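PDB 4HB9: similarities with probable monooxygenase from Photorhabdus luminescens, which binds flavin-adenine dinucleotide and probably works as a flavin-dependent monooxygenase of the aromatic-ring hydroxylase type. Local coordinates for residues 107-110 / 111-115; 58-61 / 62-65. All blocks are in the same frame, centred on the assembly; numbering follows the deposited sequence.

Interaction 1: 107-110 / 111-115; sequences LSIS and RTELK. With FAD (flavin-adenine dinucleotide), chain B; EDO (1,2-ethanediol), chain L.
Ser110 and Glu113 hold each other through two good hydrogen bonds and a weak third where strand 106-110 turns into helix 111-119. The hydroxyl OG of Ser110 takes the backbone N-H of Glu113 at 3.0 Å (N to OG), with an angle of 160° at the hydrogen, and gives its own proton to Glu113 OE1, 2.6 Å from OG. OE1 receives it on its anti lone pair, the one facing away from the other carboxylate oxygen. A weak, longer bond from Ser110 N to the same OE1, 3.4 Å, closes the exchange. Ser110 is the N-cap, and the pair makes a capping box: each side chain serves the other residue's backbone N-H. OG can do this because it sits between the backbone N and the carbonyl carbon (chi1 64°), turned over the first turn of the helix. The methyl CG2 of Thr112 presses on the same OG. Behind the box, Leu114 N bonds to Ser110 O at 3.1 Å, the first regular helical bond. Ile109 packs beside the box, its CD1 3.9 Å from Leu114 N and its CG2 against Leu114 CB, the two side chains crossing nearly at right angles. The first helical residue, Arg111, reaches the cofactor on a fully extended chain. Its NH1 donates to FAD O4' at 2.8 Å, almost straight at 173°, and NH2 donates to the phosphate oxygen O1A of FAD at 2.9 Å, which lies in the guanidinium plane. The two bonds should fix the rotation of the guanidinium, and its charge probably offsets that of the pyrophosphate. Pro41 and Tyr43 touch the Arg111 side chain. Ile240 of strand 240-251 backs Ser110, Thr112 and Glu113, while Phe67 and Ala70 of helix 61-70 pack on Ile109.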
# COMPACT_ATOMS: atom_id res chain seq x y z
N LEU A 107 -1.47 5.15 -13.27
CA LEU A 107 -0.21 4.55 -13.67
C LEU A 107 -0.02 3.24 -12.93
O LEU A 107 -0.13 3.18 -11.71
CB LEU A 107 0.93 5.51 -13.38
CG LEU A 107 0.86 6.76 -14.26
CD1 LEU A 107 1.76 7.86 -13.70
CD2 LEU A 107 1.27 6.41 -15.67
N SER A 108 0.31 2.20 -13.67
CA SER A 108 0.42 0.87 -13.14
C SER A 108 1.89 0.46 -13.15
O SER A 108 2.57 0.63 -14.15
CB SER A 108 -0.45 -0.09 -13.96
OG SER A 108 -0.27 -1.42 -13.55
N ILE A 109 2.39 -0.01 -12.01
CA ILE A 109 3.78 -0.44 -11.89
C ILE A 109 3.85 -1.62 -10.91
O ILE A 109 2.96 -1.79 -10.08
CB ILE A 109 4.67 0.75 -11.46
CG1 ILE A 109 6.17 0.39 -11.57
CG2 ILE A 109 4.22 1.26 -10.10
CD1 ILE A 109 7.13 1.56 -11.42
N SER A 110 4.88 -2.46 -11.01
CA SER A 110 5.03 -3.51 -10.03
C SER A 110 5.54 -2.88 -8.74
O SER A 110 6.24 -1.87 -8.78
CB SER A 110 5.99 -4.61 -10.49
OG SER A 110 7.30 -4.11 -10.64
N ARG A 111 5.18 -3.47 -7.61
CA ARG A 111 5.77 -3.04 -6.34
C ARG A 111 7.29 -3.18 -6.37
O ARG A 111 8.01 -2.27 -5.91
CB ARG A 111 5.20 -3.78 -5.15
CG ARG A 111 5.86 -3.29 -3.87
CD ARG A 111 5.21 -3.77 -2.59
NE ARG A 111 5.90 -3.18 -1.44
CZ ARG A 111 5.40 -2.24 -0.63
NH1 ARG A 111 4.18 -1.77 -0.80
NH2 ARG A 111 6.14 -1.76 0.36
N THR A 112 7.80 -4.27 -6.94
CA THR A 112 9.26 -4.47 -6.97
C THR A 112 9.98 -3.36 -7.76
O THR A 112 10.95 -2.79 -7.27
CB THR A 112 9.69 -5.87 -7.44
OG1 THR A 112 11.13 -5.95 -7.43
CG2 THR A 112 9.21 -6.17 -8.85
N GLU A 113 9.47 -2.98 -8.93
CA GLU A 113 10.09 -1.89 -9.68
C GLU A 113 10.00 -0.55 -8.96
O GLU A 113 10.94 0.21 -8.99
CB GLU A 113 9.48 -1.73 -11.08
CG GLU A 113 9.82 -2.84 -12.08
CD GLU A 113 8.83 -2.81 -13.25
OE1 GLU A 113 7.61 -3.00 -13.02
OE2 GLU A 113 9.26 -2.45 -14.38
N LEU A 114 8.84 -0.26 -8.39
CA LEU A 114 8.64 0.98 -7.69
C LEU A 114 9.64 1.08 -6.54
O LEU A 114 10.28 2.15 -6.37
CB LEU A 114 7.21 1.12 -7.20
CG LEU A 114 6.86 2.40 -6.45
CD1 LEU A 114 7.12 3.63 -7.29
CD2 LEU A 114 5.42 2.34 -6.00
N LYS A 115 9.82 -0.00 -5.79
CA LYS A 115 10.80 0.01 -4.67
C LYS A 115 12.24 0.21 -5.14
O LYS A 115 13.01 0.96 -4.53
CB LYS A 115 10.71 -1.24 -3.81
CG LYS A 115 9.50 -1.28 -2.88
CD LYS A 115 9.37 -0.09 -1.92
CE LYS A 115 10.60 0.17 -1.04
NZ LYS A 115 11.03 -1.07 -0.32
PA FAD B . 5.37 -0.06 3.74
O1A FAD B . 5.55 0.29 2.29
O2A FAD B . 4.77 -1.32 4.26
O5B FAD B . 6.79 0.15 4.46
C5B FAD B . 6.98 -0.11 5.84
C4B FAD B . 8.47 -0.35 5.99
O4B FAD B . 8.80 -0.33 7.40
C3B FAD B . 8.94 -1.70 5.42
O3B FAD B . 10.12 -1.55 4.64
C2B FAD B . 9.18 -2.51 6.68
O2B FAD B . 10.15 -3.53 6.56
C1B FAD B . 9.65 -1.42 7.65
N9A FAD B . 9.52 -1.73 9.08
C8A FAD B . 8.44 -2.26 9.72
N7A FAD B . 8.67 -2.33 11.06
C5A FAD B . 9.91 -1.85 11.26
C6A FAD B . 10.76 -1.67 12.46
N6A FAD B . 10.25 -2.07 13.65
N1A FAD B . 12.00 -1.16 12.29
C2A FAD B . 12.45 -0.77 11.08
N3A FAD B . 11.73 -0.90 9.94
C4A FAD B . 10.47 -1.43 9.98
N1 FAD B . -1.71 1.00 -2.68
C2 FAD B . -2.09 1.84 -3.68
O2 FAD B . -2.11 3.10 -3.51
N3 FAD B . -2.43 1.34 -4.88
C4 FAD B . -2.50 0.04 -5.18
O4 FAD B . -2.84 -0.34 -6.33
C4X FAD B . -2.15 -0.93 -4.14
N5 FAD B . -2.17 -2.28 -4.35
C5X FAD B . -1.84 -3.12 -3.35
C6 FAD B . -1.89 -4.50 -3.55
C7 FAD B . -1.55 -5.39 -2.53
C7M FAD B . -1.59 -6.89 -2.74
C8 FAD B . -1.15 -4.87 -1.21
C8M FAD B . -0.76 -5.81 -0.09
C9 FAD B . -1.11 -3.50 -1.00
C9A FAD B . -1.44 -2.59 -2.01
N10 FAD B . -1.39 -1.20 -1.80
C10 FAD B . -1.75 -0.34 -2.83
C1' FAD B . -1.04 -0.61 -0.49
C2' FAD B . 0.43 -0.21 -0.38
O2' FAD B . 1.27 -1.28 -0.78
C3' FAD B . 0.73 0.16 1.07
O3' FAD B . -0.34 0.96 1.57
C4' FAD B . 2.03 0.95 1.16
O4' FAD B . 3.10 0.03 1.08
C5' FAD B . 2.15 1.73 2.45
O5' FAD B . 3.38 2.42 2.41
P FAD B . 4.19 2.57 3.79
O1P FAD B . 5.48 3.25 3.39
O2P FAD B . 3.28 3.20 4.82
O3P FAD B . 4.48 1.11 4.38
C1 EDO L . 12.96 -3.43 1.64
O1 EDO L . 13.23 -2.09 2.04
C2 EDO L . 12.29 -4.14 2.80
O2 EDO L . 10.98 -3.60 3.03

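Interaction 2: 58-61 / 62-65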
# COMPACT_ATOMS: atom_id res chain seq x y z
N CYS A 58 9.20 14.91 -5.40
CA CYS A 58 10.22 14.48 -4.44
C CYS A 58 11.44 13.80 -5.06
O CYS A 58 12.55 13.94 -4.53
CB CYS A 58 9.64 13.52 -3.41
SG CYS A 58 8.48 14.33 -2.29
N LEU A 59 11.21 13.02 -6.11
CA LEU A 59 12.25 12.18 -6.67
C LEU A 59 13.25 13.00 -7.50
O LEU A 59 12.83 13.93 -8.21
CB LEU A 59 11.64 11.11 -7.58
CG LEU A 59 10.93 9.87 -7.01
CD1 LEU A 59 10.42 9.00 -8.17
CD2 LEU A 59 11.80 9.04 -6.12
N PRO A 60 14.54 12.65 -7.44
CA PRO A 60 15.48 13.20 -8.43
C PRO A 60 15.00 12.88 -9.83
O PRO A 60 14.29 11.89 -10.03
CB PRO A 60 16.78 12.47 -8.16
CG PRO A 60 16.65 11.92 -6.79
CD PRO A 60 15.19 11.65 -6.58
N ALA A 61 15.36 13.72 -10.79
CA ALA A 61 14.88 13.56 -12.14
C ALA A 61 15.21 12.18 -12.70
O ALA A 61 14.40 11.61 -13.42
CB ALA A 61 15.44 14.65 -13.04
N GLU A 62 16.37 11.61 -12.38
CA GLU A 62 16.70 10.31 -12.97
C GLU A 62 15.75 9.21 -12.46
O GLU A 62 15.33 8.33 -13.23
CB GLU A 62 18.18 9.95 -12.82
CG GLU A 62 18.68 9.63 -11.43
CD GLU A 62 20.11 9.09 -11.43
OE1 GLU A 62 20.50 8.34 -12.37
OE2 GLU A 62 20.84 9.38 -10.46
N ASN A 63 15.38 9.28 -11.19
CA ASN A 63 14.39 8.33 -10.63
C ASN A 63 13.02 8.54 -11.27
O ASN A 63 12.33 7.57 -11.63
CB ASN A 63 14.25 8.47 -9.11
CG ASN A 63 15.56 8.32 -8.37
OD1 ASN A 63 16.53 9.00 -8.67
ND2 ASN A 63 15.59 7.45 -7.38
N TRP A 64 12.62 9.80 -11.44
CA TRP A 64 11.32 10.10 -12.04
C TRP A 64 11.26 9.54 -13.47
O TRP A 64 10.30 8.86 -13.85
CB TRP A 64 11.04 11.60 -12.02
CG TRP A 64 9.85 11.98 -12.81
CD1 TRP A 64 9.83 12.69 -13.97
CD2 TRP A 64 8.51 11.62 -12.54
NE1 TRP A 64 8.55 12.80 -14.43
CE2 TRP A 64 7.72 12.14 -13.58
CE3 TRP A 64 7.89 10.91 -11.52
CZ2 TRP A 64 6.35 11.99 -13.60
CZ3 TRP A 64 6.54 10.74 -11.56
CH2 TRP A 64 5.78 11.28 -12.59
N LEU A 65 12.31 9.75 -14.25
CA LEU A 65 12.31 9.20 -15.61
C LEU A 65 12.23 7.67 -15.61
O LEU A 65 11.56 7.09 -16.48
CB LEU A 65 13.53 9.66 -16.41
CG LEU A 65 13.61 11.14 -16.80
CD1 LEU A 65 14.84 11.36 -17.67
CD2 LEU A 65 12.38 11.64 -17.51
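Leu59 and Asn63 meet at the short link between helix 49-58 and helix 61-70, where Leu59 is the first residue to leave the helical conformation and Pro60 takes the N-cap position of the next helix. Leu59 leans on Asn63 from its root outward. Its CB stands 4.0 Å from Asn63 CB; CG is slightly farther from the same carbon; and both methyls lie on the same side of it, CD2 at 3.9 Å from Asn63 CB and CD1 4.0 Å from Trp64 N. With CG anti to the carbonyl carbon (chi1 -76°), the Leu59 fork is carried toward the new helix, and the two side chains cross at about a right angle. The contact is purely van der Waals, aliphatic carbons against the CB methylene of Asn63. The amide end of Asn63 faces elsewhere: OD1 rests against the proline ring, 3.5 Å from Pro60 CG, whereas ND2 donates to the backbone oxygens of Ile117 and Lys120, tying helix 61-70 to the C-terminal end of helix 111-119. His18 of helix 11-22 touches Leu59, Pro60 and Asn63, so the turn is backed from that helix too. Trp64 carries its ring away from Leu59-Ala61, CG anti to the backbone N (chi1 170°), to lie against Lys52, Leu55 and Gln56 of helix 49-58 and to meet the ring of Phe67. The new helix starts with two regular backbone bonds, Leu65 N to Ala61 O at 2.9 Å and Trp64 N to Pro60 O at 3.0 Å.

Interaction 2 comes first along the chain, at the turn from helix 49-58 into helix 61-70; interaction 1 follows where strand 106-110, the middle strand of a three-stranded antiparallel sheet, passes into helix 111-119. Their centres are 14 Å apart and their nearest atoms about 5 Å, without touching. Helix 61-70 links them: its start belongs to interaction 2, and farther along it Phe67 and Ala70 pack on the side chains of 107-110 and 111-115. Asn63 ND2 on Ile117 O also joins the two helices. Both contacts open a helix, but they differ in relation to the cofactor. Interaction 1 puts Arg111 on FAD, whereas Leu59 of interaction 2 stays about 13 Å from it, side chain to cofactor.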